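Local atomic coordinates of folylpolyglutamate synthase (FolC) (Helicobacter pylori, PDB entry 6K8C), a protein that probably adds glutamate to dihydropteroate and, in successive ATP-driven steps, to reduced folates, yielding dihydrofolate and folylpolyglutamates. Residues Phe15-Lys21 with Cys119-Tyr124; Arg30-Tyr35 with Glu123-Leu127; Leu278-Ile282 with Glu368-Tyr373. All blocks are in the same frame, centred on the assembly; numbering follows the deposited sequence.

Contact 1 (Phe15-Lys21 with Cys119-Tyr124); sequences FLETKPK and CSYFEY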
loop_
_atom_site.group_PDB
_atom_site.type_symbol
_atom_site.label_atom_id
_atom_site.label_comp_id
_atom_site.label_asym_id
_atom_site.label_seq_id
_atom_site.Cartn_x
_atom_site.Cartn_y
_atom_site.Cartn_z
ATOM N N PHE A 15 -6.296 20.258 -10.795
ATOM C CA PHE A 15 -7.491 19.449 -11.021
ATOM C C PHE A 15 -7.796 18.558 -9.821
ATOM O O PHE A 15 -8.965 18.369 -9.461
ATOM C CB PHE A 15 -7.313 18.609 -12.285
ATOM C CG PHE A 15 -8.577 17.971 -12.777
ATOM C CD1 PHE A 15 -9.639 18.748 -13.214
ATOM C CD2 PHE A 15 -8.697 16.591 -12.826
ATOM C CE1 PHE A 15 -10.803 18.159 -13.684
ATOM C CE2 PHE A 15 -9.850 15.999 -13.302
ATOM C CZ PHE A 15 -10.909 16.784 -13.726
ATOM N N LEU A 16 -6.762 17.994 -9.191
ATOM C CA LEU A 16 -6.996 17.170 -8.005
ATOM C C LEU A 16 -7.499 18.004 -6.832
ATOM O O LEU A 16 -8.277 17.509 -6.011
ATOM C CB LEU A 16 -5.723 16.420 -7.614
ATOM C CG LEU A 16 -5.269 15.352 -8.612
ATOM C CD1 LEU A 16 -3.972 14.706 -8.157
ATOM C CD2 LEU A 16 -6.364 14.312 -8.789
ATOM N N GLU A 17 -7.089 19.269 -6.741
ATOM C CA GLU A 17 -7.559 20.091 -5.631
ATOM C C GLU A 17 -9.040 20.450 -5.747
ATOM O O GLU A 17 -9.645 20.837 -4.741
ATOM C CB GLU A 17 -6.698 21.349 -5.509
ATOM C CG GLU A 17 -5.400 21.092 -4.755
ATOM C CD GLU A 17 -4.298 22.086 -5.070
ATOM O OE1 GLU A 17 -3.142 21.821 -4.679
ATOM O OE2 GLU A 17 -4.581 23.132 -5.692
ATOM N N THR A 18 -9.638 20.316 -6.931
ATOM C CA THR A 18 -11.086 20.440 -7.073
ATOM C C THR A 18 -11.828 19.184 -6.644
ATOM O O THR A 18 -13.063 19.174 -6.661
ATOM C CB THR A 18 -11.467 20.761 -8.518
ATOM O OG1 THR A 18 -11.397 19.566 -9.309
ATOM C CG2 THR A 18 -10.540 21.824 -9.098
ATOM N N LYS A 19 -11.113 18.121 -6.273
ATOM C CA LYS A 19 -11.724 16.889 -5.782
ATOM C C LYS A 19 -11.216 16.662 -4.365
ATOM O O LYS A 19 -10.300 15.853 -4.149
ATOM C CB LYS A 19 -11.408 15.697 -6.685
ATOM C CG LYS A 19 -11.773 15.913 -8.146
ATOM C CD LYS A 19 -10.985 14.971 -9.051
ATOM C CE LYS A 19 -11.430 15.083 -10.509
ATOM N NZ LYS A 19 -12.910 15.110 -10.729
ATOM N N PRO A 20 -11.765 17.377 -3.382
ATOM C CA PRO A 20 -11.379 17.129 -1.987
ATOM C C PRO A 20 -11.524 15.653 -1.663
ATOM O O PRO A 20 -12.576 15.049 -1.890
ATOM C CB PRO A 20 -12.357 17.996 -1.181
ATOM C CG PRO A 20 -13.420 18.417 -2.144
ATOM C CD PRO A 20 -12.802 18.414 -3.495
ATOM N N LYS A 21 -10.441 15.068 -1.145
ATOM C CA LYS A 21 -10.283 13.619 -1.128
ATOM C C LYS A 21 -11.314 12.900 -0.264
ATOM O O LYS A 21 -11.413 11.671 -0.352
ATOM C CB LYS A 21 -8.866 13.262 -0.673
ATOM C CG LYS A 21 -7.842 14.351 -0.960
ATOM C CD LYS A 21 -6.505 13.761 -1.376
ATOM C CE LYS A 21 -5.941 12.827 -0.320
ATOM N NZ LYS A 21 -4.512 12.478 -0.578
ATOM N N CYS A 119 -15.492 12.432 -11.681
ATOM C CA CYS A 119 -14.715 11.520 -10.849
ATOM C C CYS A 119 -14.476 12.091 -9.459
ATOM O O CYS A 119 -14.181 13.278 -9.296
ATOM C CB CYS A 119 -13.359 11.232 -11.490
ATOM S SG CYS A 119 -13.375 10.036 -12.821
ATOM N N SER A 120 -14.577 11.224 -8.456
ATOM C CA SER A 120 -13.942 11.502 -7.180
ATOM C C SER A 120 -12.423 11.494 -7.353
ATOM O O SER A 120 -11.889 11.086 -8.387
ATOM C CB SER A 120 -14.355 10.467 -6.135
ATOM O OG SER A 120 -13.666 9.237 -6.336
ATOM N N TYR A 121 -11.726 11.942 -6.307
ATOM C CA TYR A 121 -10.266 11.934 -6.314
ATOM C C TYR A 121 -9.717 10.552 -6.666
ATOM O O TYR A 121 -8.924 10.400 -7.604
ATOM C CB TYR A 121 -9.761 12.398 -4.945
ATOM C CG TYR A 121 -8.260 12.453 -4.773
ATOM C CD1 TYR A 121 -7.548 11.332 -4.362
ATOM C CD2 TYR A 121 -7.560 13.635 -4.983
ATOM C CE1 TYR A 121 -6.182 11.382 -4.187
ATOM C CE2 TYR A 121 -6.192 13.695 -4.807
ATOM C CZ TYR A 121 -5.507 12.564 -4.406
ATOM O OH TYR A 121 -4.145 12.614 -4.221
ATOM N N PHE A 122 -10.149 9.527 -5.935
ATOM C CA PHE A 122 -9.617 8.190 -6.173
ATOM C C PHE A 122 -10.103 7.617 -7.498
ATOM O O PHE A 122 -9.362 6.881 -8.157
ATOM C CB PHE A 122 -9.990 7.252 -5.025
ATOM C CG PHE A 122 -9.408 5.866 -5.167
ATOM C CD1 PHE A 122 -8.048 5.656 -5.007
ATOM C CD2 PHE A 122 -10.215 4.784 -5.488
ATOM C CE1 PHE A 122 -7.501 4.385 -5.147
ATOM C CE2 PHE A 122 -9.677 3.514 -5.631
ATOM C CZ PHE A 122 -8.321 3.315 -5.460
ATOM N N GLU A 123 -11.332 7.949 -7.910
ATOM C CA GLU A 123 -11.817 7.501 -9.212
ATOM C C GLU A 123 -10.973 8.073 -10.345
ATOM O O GLU A 123 -10.701 7.382 -11.336
ATOM C CB GLU A 123 -13.295 7.875 -9.382
ATOM C CG GLU A 123 -14.218 7.022 -8.498
ATOM C CD GLU A 123 -15.623 7.575 -8.388
ATOM O OE1 GLU A 123 -15.892 8.673 -8.924
ATOM O OE2 GLU A 123 -16.466 6.903 -7.763
ATOM N N TYR A 124 -10.535 9.331 -10.217
ATOM C CA TYR A 124 -9.676 9.917 -11.243
ATOM C C TYR A 124 -8.299 9.262 -11.257
ATOM O O TYR A 124 -7.723 9.036 -12.330
ATOM C CB TYR A 124 -9.542 11.423 -11.032
ATOM C CG TYR A 124 -8.998 12.136 -12.246
ATOM C CD1 TYR A 124 -9.686 12.108 -13.455
ATOM C CD2 TYR A 124 -7.791 12.816 -12.194
ATOM C CE1 TYR A 124 -9.192 12.751 -14.573
ATOM C CE2 TYR A 124 -7.291 13.463 -13.306
ATOM C CZ TYR A 124 -7.994 13.424 -14.491
ATOM O OH TYR A 124 -7.495 14.062 -15.596
HETATM O O HOH W 1 -13.075 13.416 -4.242
#
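The carbonyl oxygen of Cys119 receives the ammonium group of Lys19, with Lys19 NZ 2.7 Å from Cys119 O. The lysine chain runs extended from CB to CE along this carbonyl and bends only at its last torsion (chi4 -45°), which turns NZ onto the oxygen from a direction tilted out of the carbonyl plane. The same NZ also donates to Ser116 O, so the buried charge is held by two main-chain carbonyls. Ser120 occupies the N-cap of helix 121-132 and forms a capping box with Glu123: Ser120 OG accepts from Glu123 N at 3.1 Å, and Ser120 N returns a nearly straight bond to Glu123 OE1, meeting that oxygen from above the carboxylate plane. The capping box begins helix 121-132, in the Mur ligase middle-domain region, and the chain leaving helix 12-17 passes beside this start. Tyr121 buries the largest area of any residue here, against Leu16, Lys19 and Lys21. Its ring takes Lys21 over one face, where Lys21 CD lies 3.5 Å from the ring centroid in a CH-pi contact, the two side chains running side by side in the same direction; Lys21 is poorly ordered, however. Leu16 CB packs 3.9 Å from Tyr121 CE2, and at the backbone a water links Tyr121 N to Pro20 O. Nearly one helical turn on, Tyr124 presents a face to the edge of Phe15, a T-shaped pair with centroids 4.8 Å apart and planes at 65°. Phe15 CE2 comes down 3.4 Å from Tyr124 CZ, toward the rim of that face. Leu16 CD2 touches the same tyrosine at Tyr124 CD2, 4.0 Å away, while the phenol oxygen is hydrogen-bonded to His107 ND1.

Contact 2 (Arg30-Tyr35 with Glu123-Leu127); sequences RFIQIY and EYATL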
loop_
_atom_site.group_PDB
_atom_site.type_symbol
_atom_site.label_atom_id
_atom_site.label_comp_id
_atom_site.label_asym_id
_atom_site.label_seq_id
_atom_site.Cartn_x
_atom_site.Cartn_y
_atom_site.Cartn_z
ATOM N N ARG A 30 -21.996 5.513 -10.075
ATOM C CA ARG A 30 -21.271 6.601 -10.722
ATOM C C ARG A 30 -20.063 6.078 -11.487
ATOM O O ARG A 30 -19.937 6.298 -12.697
ATOM C CB ARG A 30 -20.844 7.656 -9.696
ATOM C CG ARG A 30 -20.197 8.877 -10.343
ATOM C CD ARG A 30 -19.797 9.950 -9.335
ATOM N NE ARG A 30 -18.797 9.477 -8.380
ATOM C CZ ARG A 30 -19.028 9.319 -7.084
ATOM N NH1 ARG A 30 -20.229 9.603 -6.590
ATOM N NH2 ARG A 30 -18.065 8.880 -6.282
ATOM N N PHE A 31 -19.151 5.382 -10.801
ATOM C CA PHE A 31 -17.927 5.002 -11.496
ATOM C C PHE A 31 -18.179 3.935 -12.551
ATOM O O PHE A 31 -17.498 3.923 -13.583
ATOM C CB PHE A 31 -16.844 4.521 -10.536
ATOM C CG PHE A 31 -15.508 4.390 -11.202
ATOM C CD1 PHE A 31 -14.821 5.517 -11.603
ATOM C CD2 PHE A 31 -14.973 3.145 -11.491
ATOM C CE1 PHE A 31 -13.603 5.420 -12.241
ATOM C CE2 PHE A 31 -13.755 3.037 -12.134
ATOM C CZ PHE A 31 -13.066 4.179 -12.508
ATOM N N ILE A 32 -19.134 3.031 -12.316
ATOM C CA ILE A 32 -19.515 2.086 -13.365
ATOM C C ILE A 32 -19.882 2.842 -14.633
ATOM O O ILE A 32 -19.478 2.469 -15.743
ATOM C CB ILE A 32 -20.668 1.184 -12.886
ATOM C CG1 ILE A 32 -20.188 0.237 -11.787
ATOM C CG2 ILE A 32 -21.244 0.385 -14.053
ATOM C CD1 ILE A 32 -21.300 -0.270 -10.894
ATOM N N GLN A 33 -20.621 3.942 -14.483
ATOM C CA GLN A 33 -20.961 4.775 -15.630
ATOM C C GLN A 33 -19.745 5.541 -16.138
ATOM O O GLN A 33 -19.537 5.646 -17.354
ATOM C CB GLN A 33 -22.091 5.732 -15.249
ATOM C CG GLN A 33 -22.599 6.597 -16.381
ATOM C CD GLN A 33 -23.593 7.639 -15.903
ATOM O OE1 GLN A 33 -23.986 7.652 -14.735
ATOM N NE2 GLN A 33 -24.002 8.523 -16.804
ATOM N N ILE A 34 -18.930 6.085 -15.226
ATOM C CA ILE A 34 -17.719 6.790 -15.642
ATOM C C ILE A 34 -16.844 5.871 -16.483
ATOM O O ILE A 34 -16.365 6.250 -17.560
ATOM C CB ILE A 34 -16.944 7.319 -14.419
ATOM C CG1 ILE A 34 -17.658 8.511 -13.780
ATOM C CG2 ILE A 34 -15.522 7.727 -14.822
ATOM C CD1 ILE A 34 -17.113 8.866 -12.404
ATOM N N TYR A 35 -16.627 4.645 -16.000
ATOM C CA TYR A 35 -15.698 3.739 -16.669
ATOM C C TYR A 35 -16.225 3.320 -18.036
ATOM O O TYR A 35 -15.454 3.204 -18.996
ATOM C CB TYR A 35 -15.417 2.514 -15.786
ATOM C CG TYR A 35 -14.310 1.651 -16.342
ATOM C CD1 TYR A 35 -13.039 2.174 -16.540
ATOM C CD2 TYR A 35 -14.541 0.331 -16.710
ATOM C CE1 TYR A 35 -12.027 1.409 -17.073
ATOM C CE2 TYR A 35 -13.524 -0.450 -17.241
ATOM C CZ TYR A 35 -12.272 0.100 -17.418
ATOM O OH TYR A 35 -11.253 -0.655 -17.949
ATOM N N GLU A 123 -11.332 7.949 -7.910
ATOM C CA GLU A 123 -11.817 7.501 -9.212
ATOM C C GLU A 123 -10.973 8.073 -10.345
ATOM O O GLU A 123 -10.701 7.382 -11.336
ATOM C CB GLU A 123 -13.295 7.875 -9.382
ATOM C CG GLU A 123 -14.218 7.022 -8.498
ATOM C CD GLU A 123 -15.623 7.575 -8.388
ATOM O OE1 GLU A 123 -15.892 8.673 -8.924
ATOM O OE2 GLU A 123 -16.466 6.903 -7.763
ATOM N N TYR A 124 -10.535 9.331 -10.217
ATOM C CA TYR A 124 -9.676 9.917 -11.243
ATOM C C TYR A 124 -8.299 9.262 -11.257
ATOM O O TYR A 124 -7.723 9.036 -12.330
ATOM C CB TYR A 124 -9.542 11.423 -11.032
ATOM C CG TYR A 124 -8.998 12.136 -12.246
ATOM C CD1 TYR A 124 -9.686 12.108 -13.455
ATOM C CD2 TYR A 124 -7.791 12.816 -12.194
ATOM C CE1 TYR A 124 -9.192 12.751 -14.573
ATOM C CE2 TYR A 124 -7.291 13.463 -13.306
ATOM C CZ TYR A 124 -7.994 13.424 -14.491
ATOM O OH TYR A 124 -7.495 14.062 -15.596
ATOM N N ALA A 125 -7.744 8.971 -10.074
ATOM C CA ALA A 125 -6.481 8.238 -10.008
ATOM C C ALA A 125 -6.594 6.896 -10.721
ATOM O O ALA A 125 -5.662 6.474 -11.419
ATOM C CB ALA A 125 -6.065 8.037 -8.548
ATOM N N THR A 126 -7.736 6.220 -10.565
ATOM C CA THR A 126 -7.953 4.941 -11.236
ATOM C C THR A 126 -7.912 5.097 -12.753
ATOM O O THR A 126 -7.271 4.302 -13.450
ATOM C CB THR A 126 -9.287 4.333 -10.786
ATOM O OG1 THR A 126 -9.265 4.128 -9.366
ATOM C CG2 THR A 126 -9.541 2.994 -11.473
ATOM N N LEU A 127 -8.594 6.115 -13.289
ATOM C CA LEU A 127 -8.555 6.338 -14.733
ATOM C C LEU A 127 -7.149 6.678 -15.199
ATOM O O LEU A 127 -6.725 6.245 -16.276
ATOM C CB LEU A 127 -9.526 7.454 -15.141
ATOM C CG LEU A 127 -11.024 7.195 -14.969
ATOM C CD1 LEU A 127 -11.814 8.355 -15.584
ATOM C CD2 LEU A 127 -11.446 5.868 -15.590
HETATM O O HOH W 2 -18.759 5.537 -7.951
#
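The helical segments 30-35 and 123-127 run in nearly the same direction, their axes inclined at 28° and 11.4 Å apart at closest approach, a spacing that leaves room for large side chains between them. At the N-terminal end Arg30 and Glu123 form a salt bridge. Arg30 NE donates to Glu123 OE1 at 3.1 Å, in the guanidinium plane and onto the syn lone pair, whereas the bond from Arg30 NH2 to Glu123 OE2, 2.9 Å long, is bent and weak. The two planar groups are turned 49° from each other, consistent with the second bond being the poorer. A water joins Glu123 OE2 to Phe31 N, and the carboxylate that closes the capping box is thus also the one that binds helix 28-41. That helix, early in the chain, packs nearly parallel to helix 121-132, whose sequence belongs to the Mur ligase middle-domain family. One step along helix 28-41 from Arg30, Phe31 lies between the helices. Its CG lies anti to the backbone N (chi1 -169°), which sends the ring past the aliphatic part of Glu123, with Phe31 CD1 3.5 Å from Glu123 CG. The far end of the ring, Phe31 CZ, reaches Thr126 CG2 and Leu127 CD2, each at 3.9 Å; the hydroxyl of Thr126 bonds instead to Ser151 OG and Phe122 O. Leu127 divides its two methyl groups: Leu127 CD1 meets Ile34 CG2 at 3.8 Å, while CD2, besides touching Phe31, abuts the edge of the Tyr35 ring.

Contact 3 (Leu278-Ile282 with Glu368-Tyr373); sequences LSPNI and EENENY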
loop_
_atom_site.group_PDB
_atom_site.type_symbol
_atom_site.label_atom_id
_atom_site.label_comp_id
_atom_site.label_asym_id
_atom_site.label_seq_id
_atom_site.Cartn_x
_atom_site.Cartn_y
_atom_site.Cartn_z
ATOM N N LEU A 278 14.915 9.702 4.897
ATOM C CA LEU A 278 14.619 10.988 4.271
ATOM C C LEU A 278 15.836 11.903 4.287
ATOM O O LEU A 278 16.059 12.666 3.342
ATOM C CB LEU A 278 13.443 11.659 4.982
ATOM C CG LEU A 278 12.984 13.019 4.448
ATOM C CD1 LEU A 278 12.333 12.868 3.085
ATOM C CD2 LEU A 278 12.028 13.684 5.426
ATOM N N SER A 279 16.629 11.829 5.342
ATOM C CA SER A 279 17.813 12.658 5.503
ATOM C C SER A 279 18.801 11.856 6.326
ATOM O O SER A 279 18.479 10.752 6.787
ATOM C CB SER A 279 17.461 13.991 6.175
ATOM O OG SER A 279 17.185 13.809 7.550
ATOM N N PRO A 280 20.030 12.353 6.507
ATOM C CA PRO A 280 20.979 11.604 7.347
ATOM C C PRO A 280 20.457 11.299 8.745
ATOM O O PRO A 280 20.888 10.308 9.348
ATOM C CB PRO A 280 22.206 12.520 7.398
ATOM C CG PRO A 280 22.145 13.287 6.132
ATOM C CD PRO A 280 20.690 13.481 5.816
ATOM N N ASN A 281 19.538 12.107 9.276
ATOM C CA ASN A 281 19.079 11.949 10.651
ATOM C C ASN A 281 17.582 11.680 10.766
ATOM O O ASN A 281 17.041 11.753 11.876
ATOM C CB ASN A 281 19.443 13.188 11.480
ATOM C CG ASN A 281 18.626 14.410 11.100
ATOM O OD1 ASN A 281 18.185 14.542 9.961
ATOM N ND2 ASN A 281 18.420 15.312 12.056
ATOM N N ILE A 282 16.889 11.374 9.669
ATOM C CA ILE A 282 15.454 11.103 9.725
ATOM C C ILE A 282 15.164 9.814 8.961
ATOM O O ILE A 282 15.360 9.749 7.740
ATOM C CB ILE A 282 14.615 12.263 9.177
ATOM C CG1 ILE A 282 14.857 13.534 9.994
ATOM C CG2 ILE A 282 13.130 11.918 9.230
ATOM C CD1 ILE A 282 14.225 14.762 9.377
ATOM N N GLU A 368 15.816 18.610 15.674
ATOM C CA GLU A 368 17.145 19.178 15.851
ATOM C C GLU A 368 18.141 18.434 14.975
ATOM O O GLU A 368 18.072 17.210 14.839
ATOM C CB GLU A 368 17.606 19.101 17.308
ATOM C CG GLU A 368 16.586 19.501 18.351
ATOM C CD GLU A 368 17.072 19.193 19.758
ATOM O OE1 GLU A 368 16.324 18.544 20.521
ATOM O OE2 GLU A 368 18.206 19.595 20.096
ATOM N N GLU A 369 19.085 19.182 14.408
ATOM C CA GLU A 369 20.061 18.600 13.495
ATOM C C GLU A 369 21.014 17.658 14.220
ATOM O O GLU A 369 21.555 16.729 13.606
ATOM C CB GLU A 369 20.845 19.709 12.783
ATOM C CG GLU A 369 20.014 20.818 12.091
ATOM C CD GLU A 369 19.101 21.614 13.026
ATOM O OE1 GLU A 369 19.325 21.596 14.258
ATOM O OE2 GLU A 369 18.153 22.255 12.523
ATOM N N ASN A 370 21.220 17.871 15.517
ATOM C CA ASN A 370 22.116 17.056 16.328
ATOM C C ASN A 370 21.484 15.756 16.816
ATOM O O ASN A 370 22.157 14.989 17.511
ATOM C CB ASN A 370 22.585 17.870 17.535
ATOM C CG ASN A 370 21.481 18.741 18.105
ATOM O OD1 ASN A 370 21.000 19.665 17.447
ATOM N ND2 ASN A 370 21.067 18.444 19.333
ATOM N N GLU A 371 20.222 15.494 16.490
ATOM C CA GLU A 371 19.527 14.303 16.955
ATOM C C GLU A 371 19.069 13.464 15.767
ATOM O O GLU A 371 18.960 13.954 14.641
ATOM C CB GLU A 371 18.319 14.671 17.830
ATOM C CG GLU A 371 18.663 15.526 19.046
ATOM C CD GLU A 371 19.172 14.710 20.222
ATOM O OE1 GLU A 371 19.346 13.480 20.076
ATOM O OE2 GLU A 371 19.399 15.301 21.299
ATOM N N ASN A 372 18.806 12.185 16.034
ATOM C CA ASN A 372 18.306 11.252 15.035
ATOM C C ASN A 372 16.880 10.839 15.377
ATOM O O ASN A 372 16.498 10.781 16.549
ATOM C CB ASN A 372 19.203 10.019 14.936
ATOM C CG ASN A 372 20.635 10.374 14.586
ATOM O OD1 ASN A 372 20.883 11.134 13.652
ATOM N ND2 ASN A 372 21.584 9.822 15.332
ATOM N N TYR A 373 16.091 10.550 14.341
ATOM C CA TYR A 373 14.657 10.364 14.508
ATOM C C TYR A 373 14.148 9.216 13.654
ATOM O O TYR A 373 14.615 9.015 12.530
ATOM C CB TYR A 373 13.879 11.630 14.126
ATOM C CG TYR A 373 14.264 12.857 14.909
ATOM C CD1 TYR A 373 15.292 13.685 14.475
ATOM C CD2 TYR A 373 13.592 13.201 16.078
ATOM C CE1 TYR A 373 15.649 14.818 15.185
ATOM C CE2 TYR A 373 13.943 14.339 16.800
ATOM C CZ TYR A 373 14.975 15.143 16.344
ATOM O OH TYR A 373 15.342 16.274 17.039
#
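A parallel beta bridge between Ile282 and Tyr373 marks the point where strands 282-285 and 373-376 come together in the mixed sheet of the glutamate ligase domain. Tyr373 N donates to Asn281 O at 2.9 Å, and Tyr373 in turn bonds through its backbone to Leu283, carrying the pairing onward. Two CA-H...O contacts accompany the bridge, one from Asn372 CA to Asn281 O and the other from Ile282 CA to Tyr373 O. Asn281 is the third residue of a type I turn from Ser279 to Ile282, and Leu278 and Ser279 both lie opposite Ile282 in a classic beta bulge. The Asn281 side chain reaches across to the other segment. With CG between the backbone N and the carbonyl carbon (chi1 71°), its amide is directed at the incoming loop, and Asn281 ND2 donates to Glu371 O at 3.0 Å, nearly in line with that C=O bond. The other end of the amide is fixed from within the turn, since Ser279 OG donates to Asn281 OD1 at 2.7 Å in the carbonyl plane. Gripped at both ends, the group has its rotation set. Asn372 OD1 comes to 3.3 Å from Asn281 CB. A type I turn from Glu368 to Glu371 is drawn back onto its own strand by Tyr373 OH, which accepts from Glu368 N at 2.7 Å in an almost straight bond. Ile282 and Tyr373 share a face of the sheet, where Ile282 meets Phe385 and Tyr389 of helix 379-390. Strand 276-279 runs antiparallel at the edge of this six-stranded sheet, while 282-285, 373-376, 308-312, 331-336 and 361-363 are mutually parallel, as in the C-terminal domain of Mur ligases.

Overall arrangement
Contacts 1 and 2 share helix 121-132, with Glu123 and Tyr124 common to both, and their centres are 11 Å apart. Helices 12-17 and 28-41, consecutive and early in the chain, each pack on that helix, and Cys119 SG touches Leu127 CD1 and Ile34 CG2, making one continuous packing region in the N-terminal half. Contact 3 comes later in the chain and lies in the six-stranded sheet of the glutamate ligase domain, about 34 Å between centres from contact 1 and 41 Å from contact 2; the nearest atoms are about 17 Å and about 22 Å away. None of the three bridges this sheet and the eight-stranded one.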